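PDB 6XMY: 4-hydroxythreonine-4-phosphate dehydrogenase from Legionella pneumophila subsp. pneumophila, which probably catalyses the NAD(P)- and metal-dependent oxidation of 4-(phosphooxy)-L-threonine, a step in the synthesis of pyridoxine 5'-phosphate. Local coordinates for residues A[20-25]-A[301-307]; A[24-28]-A[45-50]; A[280-284]-A[314-319]. All coordinates share one frame; numbering follows the deposited sequence. Where two conformers were deposited one is given.

Contact 1. Residues A[20-25]-A[301-307]; sequences AGIGPD and TALELAG. With NAD (nicotinamide-adenine-dinucleotide), chain B.
Gly21 and Leu303 bring their CA atoms to 4.5 Å where the loop leading into helix 23-29 meets the NAD-binding loop after strand 294-297. One backbone hydrogen bond crosses, from Ile22 N to Thr301 O at 3.0 Å, and its donor sits 17° off the carbonyl plane. Within 301-307 the chain makes a short 3-10 turn, then leaves through Gly307, whose positive phi of 77° suits glycine. The N-H of Gly307 points back across the contact to Asp25 OD2, 2.8 Å away, and uses the syn lone pair of that oxygen; Asp25 OD1 is held by Arg49. Ile22 lies against 301-306 with all three outer carbons. Its chi1 of 58° puts CG1 between the backbone N and the carbonyl carbon, against Thr301 O, while CG2 lies alongside the Leu305 CB and Ala306 N atoms. The far methyl, CD1, meets Ala302 CB and reaches NAD N6A at 3.6 Å. The Ala302 CB and Leu305 CD1 atoms lie against the same face of the adenine as this methyl, so the contact forms one wall of the adenine pocket. Next to Gly21 the fit is tight, with Ala306 CB 3.1 Å from Ala20 O. Leu303 CD2 adds apolar contact with Ala20 CB. Glu304 starts out away from 20-25, and its bend at chi2 brings the carboxylate to the adenosine ribose, where OE2 accepts a hydrogen bond from NAD O2B at 2.7 Å. Ala302 N donates to the phosphate oxygen NAD O1A at 3.1 Å. Since Thr301 O and Ala302 N belong to one peptide group, each bond would probably polarise that peptide in favour of the other, and the same group touches both the cofactor and the start of helix 23-29.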
# COMPACT_ATOMS: atom_id res chain seq x y z
N ALA A 20 -10.08 7.97 -13.74
CA ALA A 20 -10.54 7.19 -14.88
C ALA A 20 -10.50 5.69 -14.62
O ALA A 20 -11.04 4.92 -15.43
CB ALA A 20 -9.69 7.51 -16.11
N GLY A 21 -9.87 5.27 -13.53
CA GLY A 21 -9.75 3.87 -13.18
C GLY A 21 -10.80 3.43 -12.19
O GLY A 21 -11.81 4.11 -11.96
N ILE A 22 -10.56 2.27 -11.56
CA ILE A 22 -11.56 1.67 -10.69
C ILE A 22 -11.56 2.24 -9.27
O ILE A 22 -12.41 1.85 -8.47
CB ILE A 22 -11.47 0.13 -10.62
CG1 ILE A 22 -10.08 -0.32 -10.14
CG2 ILE A 22 -11.89 -0.49 -11.95
CD1 ILE A 22 -10.02 -1.81 -9.80
N GLY A 23 -10.63 3.13 -8.94
CA GLY A 23 -10.58 3.73 -7.62
C GLY A 23 -11.92 4.31 -7.18
O GLY A 23 -12.42 3.99 -6.09
N PRO A 24 -12.52 5.18 -8.00
CA PRO A 24 -13.86 5.69 -7.64
C PRO A 24 -14.87 4.57 -7.44
O PRO A 24 -15.62 4.59 -6.46
CB PRO A 24 -14.21 6.60 -8.82
CG PRO A 24 -12.87 7.10 -9.29
CD PRO A 24 -11.95 5.91 -9.15
N ASP A 25 -14.87 3.57 -8.34
CA ASP A 25 -15.80 2.44 -8.21
C ASP A 25 -15.62 1.76 -6.86
O ASP A 25 -16.61 1.39 -6.21
CB ASP A 25 -15.55 1.40 -9.31
CG ASP A 25 -15.57 1.99 -10.71
OD1 ASP A 25 -15.01 3.07 -10.94
OD2 ASP A 25 -16.12 1.32 -11.62
N THR A 301 -5.00 0.31 -11.54
CA THR A 301 -6.15 1.11 -11.93
C THR A 301 -7.18 0.34 -12.73
O THR A 301 -8.32 0.79 -12.82
CB THR A 301 -5.68 2.34 -12.72
OG1 THR A 301 -4.73 1.94 -13.72
CG2 THR A 301 -5.02 3.34 -11.80
N ALA A 302 -6.81 -0.78 -13.34
CA ALA A 302 -7.74 -1.61 -14.12
C ALA A 302 -8.67 -0.75 -14.98
O ALA A 302 -9.90 -0.85 -14.91
CB ALA A 302 -8.51 -2.57 -13.21
N LEU A 303 -8.06 0.09 -15.83
CA LEU A 303 -8.82 1.08 -16.59
C LEU A 303 -9.97 0.46 -17.37
O LEU A 303 -11.06 1.03 -17.43
CB LEU A 303 -7.90 1.84 -17.54
CG LEU A 303 -6.94 2.82 -16.85
CD1 LEU A 303 -5.78 3.16 -17.79
CD2 LEU A 303 -7.70 4.07 -16.44
N GLU A 304 -9.73 -0.69 -17.99
CA GLU A 304 -10.75 -1.33 -18.80
C GLU A 304 -11.95 -1.80 -17.98
O GLU A 304 -13.00 -2.09 -18.57
CB GLU A 304 -10.14 -2.51 -19.56
CG GLU A 304 -9.75 -3.70 -18.68
CD GLU A 304 -8.55 -3.43 -17.77
OE1 GLU A 304 -7.78 -2.48 -18.04
OE2 GLU A 304 -8.39 -4.18 -16.78
N LEU A 305 -11.83 -1.89 -16.66
CA LEU A 305 -12.94 -2.29 -15.81
C LEU A 305 -13.72 -1.12 -15.24
O LEU A 305 -14.79 -1.33 -14.66
CB LEU A 305 -12.46 -3.16 -14.65
CG LEU A 305 -11.70 -4.44 -15.00
CD1 LEU A 305 -11.43 -5.27 -13.75
CD2 LEU A 305 -12.46 -5.25 -16.03
N ALA A 306 -13.21 0.10 -15.39
CA ALA A 306 -13.85 1.25 -14.76
C ALA A 306 -15.27 1.43 -15.30
O ALA A 306 -15.50 1.43 -16.52
CB ALA A 306 -13.01 2.51 -14.99
N GLY A 307 -16.23 1.57 -14.38
CA GLY A 307 -17.62 1.74 -14.72
C GLY A 307 -18.35 0.49 -15.17
O GLY A 307 -19.49 0.60 -15.63
PA NAD B . -3.54 -3.69 -12.54
O1A NAD B . -4.22 -2.44 -13.06
O2A NAD B . -3.80 -4.42 -11.23
O5B NAD B . -4.04 -4.80 -13.77
C5B NAD B . -3.52 -6.09 -13.54
C4B NAD B . -4.61 -7.14 -13.81
O4B NAD B . -5.44 -7.25 -12.63
C3B NAD B . -5.51 -6.66 -14.98
O3B NAD B . -5.85 -7.83 -15.70
C2B NAD B . -6.71 -6.01 -14.23
O2B NAD B . -7.91 -6.09 -14.95
C1B NAD B . -6.79 -6.94 -12.98
N9A NAD B . -7.31 -6.26 -11.80
C8A NAD B . -6.73 -5.22 -11.04
N7A NAD B . -7.49 -4.88 -10.01
C5A NAD B . -8.59 -5.71 -10.07
C6A NAD B . -9.75 -5.83 -9.27
N6A NAD B . -9.90 -5.04 -8.18
N1A NAD B . -10.70 -6.76 -9.58
C2A NAD B . -10.49 -7.53 -10.68
N3A NAD B . -9.45 -7.53 -11.54
C4A NAD B . -8.51 -6.59 -11.19
O3 NAD B . -1.97 -3.33 -12.61
PN NAD B . -1.06 -3.08 -13.89
O1N NAD B . 0.35 -3.59 -13.68
O2N NAD B . -1.88 -3.18 -15.13
O5D NAD B . -0.73 -1.34 -13.80
C5D NAD B . -1.82 -0.52 -14.04
C4D NAD B . -1.53 0.83 -13.38
O4D NAD B . -1.79 0.68 -11.96
C3D NAD B . -0.00 1.18 -13.51
O3D NAD B . 0.06 2.57 -13.65
C2D NAD B . 0.57 0.74 -12.14
O2D NAD B . 1.67 1.48 -11.70
C1D NAD B . -0.64 1.16 -11.27
N1N NAD B . -0.63 0.47 -9.93
C2N NAD B . -0.93 1.26 -8.86
C3N NAD B . -0.96 0.71 -7.57
C7N NAD B . -1.31 1.65 -6.48
O7N NAD B . -1.61 2.82 -6.73
N7N NAD B . -1.32 1.14 -5.20
C4N NAD B . -0.67 -0.65 -7.38
C5N NAD B . -0.38 -1.44 -8.51
C6N NAD B . -0.35 -0.86 -9.80

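Contact 2. Residues A[24-28]-A[45-50]; sequences PDLCL and LLEARA. With EDO (1,2-ethanediol), chain E.
Asp25 and Arg49 join helices 23-29 and 43-52 through a salt bridge, with Asp25 OD1 2.7 Å from Arg49 NH1. The arginine leaves its helix with CG anti to the backbone N (chi1 -172°), then bends at chi2 and chi3, which brings the edge of the guanidinium to Asp25, with Pro24 CB nearby. The bond lies in the guanidinium plane and meets OD1 nearly along its C-O axis, although the carboxylate and guanidinium planes are turned 59° apart. NH1 also donates to Gly21 O and NH2 to Pro19 O, so the charged end is tied to the loop before helix 23-29 as well. At another edge sits a 1,2-ethanediol, probably from crystallisation, with O2 2.8 Å from Arg49 NE and O1 bonded to NH2. The axes of the two short helical segments approach to 9.7 Å, at 80° to each other. They lie in the alpha/beta part of the PdxA fold, where side chains of strands 37-41, 58-61 and 74-79 also pack on Leu28 or Leu46. Pro24 wedges its ring between neighbours: CG touches Leu45 CD2, and CB faces both Leu46 CD2 and the guanidinium. Leu28 points toward helix 43-52. Its CD1 presses on the backbone at Ala50 N, 3.4 Å away, and lies beside Arg49 CG, while its CD2 meets Leu46 CD2 at 4.0 Å, and Phe59 of strand 58-61 touches both leucines.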
# COMPACT_ATOMS: atom_id res chain seq x y z
N PRO A 24 -12.52 5.18 -8.00
CA PRO A 24 -13.86 5.69 -7.64
C PRO A 24 -14.87 4.57 -7.44
O PRO A 24 -15.62 4.59 -6.46
CB PRO A 24 -14.21 6.60 -8.82
CG PRO A 24 -12.87 7.10 -9.29
CD PRO A 24 -11.95 5.91 -9.15
N ASP A 25 -14.87 3.57 -8.34
CA ASP A 25 -15.80 2.44 -8.21
C ASP A 25 -15.62 1.76 -6.86
O ASP A 25 -16.61 1.39 -6.21
CB ASP A 25 -15.55 1.40 -9.31
CG ASP A 25 -15.57 1.99 -10.71
OD1 ASP A 25 -15.01 3.07 -10.94
OD2 ASP A 25 -16.12 1.32 -11.62
N LEU A 26 -14.37 1.56 -6.44
CA LEU A 26 -14.10 0.88 -5.18
C LEU A 26 -14.56 1.71 -3.99
O LEU A 26 -15.05 1.16 -3.00
CB LEU A 26 -12.61 0.56 -5.07
CG LEU A 26 -12.14 -0.46 -6.11
CD1 LEU A 26 -10.62 -0.60 -6.10
CD2 LEU A 26 -12.81 -1.80 -5.85
N CYS A 27 -14.41 3.04 -4.07
CA CYS A 27 -14.91 3.89 -3.00
C CYS A 27 -16.43 3.82 -2.92
O CYS A 27 -17.00 3.79 -1.82
CB CYS A 27 -14.44 5.32 -3.21
SG CYS A 27 -12.65 5.51 -3.03
N LEU A 28 -17.10 3.77 -4.07
CA LEU A 28 -18.56 3.66 -4.07
C LEU A 28 -19.01 2.35 -3.44
O LEU A 28 -20.06 2.31 -2.80
CB LEU A 28 -19.09 3.80 -5.50
CG LEU A 28 -18.83 5.15 -6.16
CD1 LEU A 28 -19.22 5.13 -7.63
CD2 LEU A 28 -19.57 6.29 -5.44
N LEU A 45 -17.74 13.45 -10.09
CA LEU A 45 -17.22 12.19 -10.60
C LEU A 45 -17.83 11.01 -9.87
O LEU A 45 -18.27 10.04 -10.49
CB LEU A 45 -15.70 12.17 -10.45
CG LEU A 45 -15.06 10.78 -10.47
CD1 LEU A 45 -15.13 10.18 -11.88
CD2 LEU A 45 -13.63 10.88 -10.00
N LEU A 46 -17.85 11.06 -8.54
CA LEU A 46 -18.42 9.96 -7.77
C LEU A 46 -19.90 9.77 -8.09
O LEU A 46 -20.37 8.64 -8.25
CB LEU A 46 -18.17 10.18 -6.28
CG LEU A 46 -16.70 10.05 -5.89
CD1 LEU A 46 -16.43 10.65 -4.51
CD2 LEU A 46 -16.29 8.59 -5.91
N GLU A 47 -20.65 10.87 -8.20
CA GLU A 47 -22.06 10.77 -8.55
C GLU A 47 -22.25 10.18 -9.94
O GLU A 47 -23.12 9.32 -10.14
CB GLU A 47 -22.75 12.14 -8.46
CG GLU A 47 -22.87 12.65 -7.02
CD GLU A 47 -23.23 14.13 -6.91
OE1 GLU A 47 -23.09 14.86 -7.90
OE2 GLU A 47 -23.61 14.56 -5.80
N ALA A 48 -21.44 10.62 -10.90
CA ALA A 48 -21.58 10.13 -12.27
C ALA A 48 -21.16 8.67 -12.38
O ALA A 48 -21.79 7.90 -13.11
CB ALA A 48 -20.76 10.99 -13.23
N ARG A 49 -20.10 8.28 -11.67
CA ARG A 49 -19.68 6.88 -11.69
C ARG A 49 -20.73 5.99 -11.05
O ARG A 49 -21.01 4.89 -11.55
CB ARG A 49 -18.31 6.75 -11.03
CG ARG A 49 -17.65 5.36 -11.15
CD ARG A 49 -17.29 4.99 -12.61
NE ARG A 49 -16.47 6.01 -13.26
CZ ARG A 49 -15.14 6.10 -13.17
NH1 ARG A 49 -14.45 5.23 -12.43
NH2 ARG A 49 -14.50 7.09 -13.81
N ALA A 50 -21.36 6.45 -9.96
CA ALA A 50 -22.44 5.69 -9.34
C ALA A 50 -23.60 5.50 -10.32
O ALA A 50 -24.17 4.40 -10.42
CB ALA A 50 -22.92 6.40 -8.06
C1 EDO E . -17.55 9.30 -14.80
O1 EDO E . -16.30 8.75 -15.21
C2 EDO E . -18.66 8.41 -15.35
O2 EDO E . -18.53 7.13 -14.74

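Contact 3. Residues A[280-284]-A[314-319]; sequences FNEAV and GSMLAA. With NAD (nicotinamide-adenine-dinucleotide), chain B.
Phe280, whose carbonyl O lies near Ser315 CB, directs its ring away from helix 314-328 and toward the cofactor. CE1 and CZ, at the ring edge, stand over one face of the adenine, the two planes nearly perpendicular; CZ is 3.8 Å from NAD C8A, which lies near the plane of the phenyl ring. With CG anti to the backbone N (chi1 -172°), the ring reaches the adenine with its edge, and His299 touches it as well. Asn281, an exposed residue, packs on Asn312; a water that accepts a hydrogen bond from Ser315 N lies 3.2 Å from Asn281 OD1 and may donate to it. These residues belong to the PdxA fold, related to the isocitrate dehydrogenase group, at the point where the loop after helix 268-279 enters strand 284-288 and runs past the first turns of helix 314-328. The near parts are small: Gly314 has no side chain, which lets Asn281 O come to 3.2 Å from Gly314 CA in a CA-H...O contact. Asn281 O is also 3.3 Å from Ser315 N, but the angle is too poor for a hydrogen bond, and the water serves that N-H instead. One turn on, Ala318 CB faces the Glu282 carbonyl, whose O is 3.2 Å away. Val284 begins the strand and spreads its two methyls over the helix. CG2 lies on the backbone between Ala318 C and Ala319 N and touches Ala318 CB at 3.6 Å, while CG1 reaches Ala319 CB. Val284 also touches Thr295 of strand 294-297. Ser315 turns its hydroxyl back toward the loop, OG anti to its own N, and there OG receives a hydrogen bond from Asp298 N and sits 2.8 Å from Ala283 O.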
# COMPACT_ATOMS: atom_id res chain seq x y z
N PHE A 280 -4.49 -12.27 -3.98
CA PHE A 280 -4.77 -11.03 -4.70
C PHE A 280 -5.99 -10.29 -4.17
O PHE A 280 -5.96 -9.07 -3.99
CB PHE A 280 -4.97 -11.36 -6.19
CG PHE A 280 -5.08 -10.15 -7.08
CD1 PHE A 280 -6.16 -10.01 -7.93
CD2 PHE A 280 -4.09 -9.19 -7.10
CE1 PHE A 280 -6.26 -8.91 -8.77
CE2 PHE A 280 -4.18 -8.10 -7.94
CZ PHE A 280 -5.27 -7.96 -8.77
N ASN A 281 -7.10 -11.00 -3.93
CA ASN A 281 -8.35 -10.33 -3.56
C ASN A 281 -8.50 -10.10 -2.06
O ASN A 281 -9.55 -9.63 -1.62
CB ASN A 281 -9.55 -11.06 -4.14
CG ASN A 281 -9.54 -11.05 -5.65
OD1 ASN A 281 -9.45 -10.00 -6.28
ND2 ASN A 281 -9.62 -12.23 -6.24
N GLU A 282 -7.48 -10.40 -1.26
CA GLU A 282 -7.52 -10.11 0.16
C GLU A 282 -6.33 -9.31 0.65
O GLU A 282 -6.37 -8.81 1.78
CB GLU A 282 -7.59 -11.42 0.98
CG GLU A 282 -6.25 -12.14 1.04
CD GLU A 282 -6.19 -13.18 2.15
OE1 GLU A 282 -6.28 -14.39 1.83
OE2 GLU A 282 -6.04 -12.80 3.33
N ALA A 283 -5.29 -9.17 -0.16
CA ALA A 283 -4.03 -8.61 0.30
C ALA A 283 -4.07 -7.09 0.36
O ALA A 283 -4.80 -6.43 -0.39
CB ALA A 283 -2.88 -9.06 -0.60
N VAL A 284 -3.27 -6.54 1.28
CA VAL A 284 -3.19 -5.12 1.55
C VAL A 284 -1.73 -4.70 1.43
O VAL A 284 -0.84 -5.40 1.93
CB VAL A 284 -3.70 -4.82 2.97
CG1 VAL A 284 -3.54 -3.33 3.31
CG2 VAL A 284 -5.14 -5.27 3.12
N GLY A 314 -12.45 -6.77 -2.91
CA GLY A 314 -11.93 -7.44 -1.73
C GLY A 314 -10.68 -6.79 -1.16
O GLY A 314 -10.55 -6.66 0.06
N SER A 315 -9.75 -6.38 -2.03
CA SER A 315 -8.54 -5.73 -1.53
C SER A 315 -8.84 -4.39 -0.87
O SER A 315 -8.32 -4.09 0.20
CB SER A 315 -7.52 -5.56 -2.65
OG SER A 315 -6.35 -4.94 -2.14
N MET A 316 -9.70 -3.57 -1.49
CA MET A 316 -10.08 -2.31 -0.87
C MET A 316 -10.72 -2.54 0.49
O MET A 316 -10.38 -1.87 1.48
CB MET A 316 -11.03 -1.54 -1.79
CG MET A 316 -11.59 -0.27 -1.13
SD MET A 316 -10.36 0.96 -0.63
CE MET A 316 -10.09 1.78 -2.19
N LEU A 317 -11.64 -3.50 0.58
CA LEU A 317 -12.30 -3.76 1.86
C LEU A 317 -11.30 -4.21 2.91
O LEU A 317 -11.36 -3.77 4.06
CB LEU A 317 -13.42 -4.80 1.68
CG LEU A 317 -14.68 -4.31 0.97
CD1 LEU A 317 -15.53 -5.50 0.52
CD2 LEU A 317 -15.48 -3.40 1.89
N ALA A 318 -10.37 -5.09 2.52
CA ALA A 318 -9.32 -5.52 3.44
C ALA A 318 -8.43 -4.35 3.85
O ALA A 318 -8.01 -4.26 5.01
CB ALA A 318 -8.50 -6.64 2.80
N ALA A 319 -8.13 -3.44 2.92
CA ALA A 319 -7.25 -2.31 3.23
C ALA A 319 -7.91 -1.36 4.22
O ALA A 319 -7.24 -0.85 5.13
CB ALA A 319 -6.87 -1.56 1.95
PA NAD B . -3.54 -3.69 -12.54
O1A NAD B . -4.22 -2.44 -13.06
O2A NAD B . -3.80 -4.42 -11.23
O5B NAD B . -4.04 -4.80 -13.77
C5B NAD B . -3.52 -6.09 -13.54
C4B NAD B . -4.61 -7.14 -13.81
O4B NAD B . -5.44 -7.25 -12.63
C3B NAD B . -5.51 -6.66 -14.98
O3B NAD B . -5.85 -7.83 -15.70
C2B NAD B . -6.71 -6.01 -14.23
O2B NAD B . -7.91 -6.09 -14.95
C1B NAD B . -6.79 -6.94 -12.98
N9A NAD B . -7.31 -6.26 -11.80
C8A NAD B . -6.73 -5.22 -11.04
N7A NAD B . -7.49 -4.88 -10.01
C5A NAD B . -8.59 -5.71 -10.07
C6A NAD B . -9.75 -5.83 -9.27
N6A NAD B . -9.90 -5.04 -8.18
N1A NAD B . -10.70 -6.76 -9.58
C2A NAD B . -10.49 -7.53 -10.68
N3A NAD B . -9.45 -7.53 -11.54
C4A NAD B . -8.51 -6.59 -11.19
O3 NAD B . -1.97 -3.33 -12.61
PN NAD B . -1.06 -3.08 -13.89
O1N NAD B . 0.35 -3.59 -13.68
O2N NAD B . -1.88 -3.18 -15.13
O5D NAD B . -0.73 -1.34 -13.80
C5D NAD B . -1.82 -0.52 -14.04
C4D NAD B . -1.53 0.83 -13.38
O4D NAD B . -1.79 0.68 -11.96
C3D NAD B . -0.00 1.18 -13.51
O3D NAD B . 0.06 2.57 -13.65
C2D NAD B . 0.57 0.74 -12.14
O2D NAD B . 1.67 1.48 -11.70
C1D NAD B . -0.64 1.16 -11.27
N1N NAD B . -0.63 0.47 -9.93
C2N NAD B . -0.93 1.26 -8.86
C3N NAD B . -0.96 0.71 -7.57
C7N NAD B . -1.31 1.65 -6.48
O7N NAD B . -1.61 2.82 -6.73
N7N NAD B . -1.32 1.14 -5.20
C4N NAD B . -0.67 -0.65 -7.38
C5N NAD B . -0.38 -1.44 -8.51
C6N NAD B . -0.35 -0.86 -9.80
O HOH W 1 -9.72 -7.22 -4.82

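Contacts 1 and 2 start from the same helix, 23-29, and share Pro24 and Asp25; their centres are about 9 Å apart, and Gly307 of contact 1 packs on Arg49 of contact 2. Contact 3 lies farther along the chain, its segments alternating with those of contact 1, and its centre is about 16 Å from that of contact 1 and 18 Å from that of contact 2. Leu26 CB and Met316 CE, 4.0 Å apart, join helices 23-29 and 314-328. Contacts 1 and 3 border NAD from opposite faces of its adenine, and segments near both ends of the chain thus line one NAD pocket. Contact 2 packs helix 43-52 against helix 23-29 without touching the cofactor.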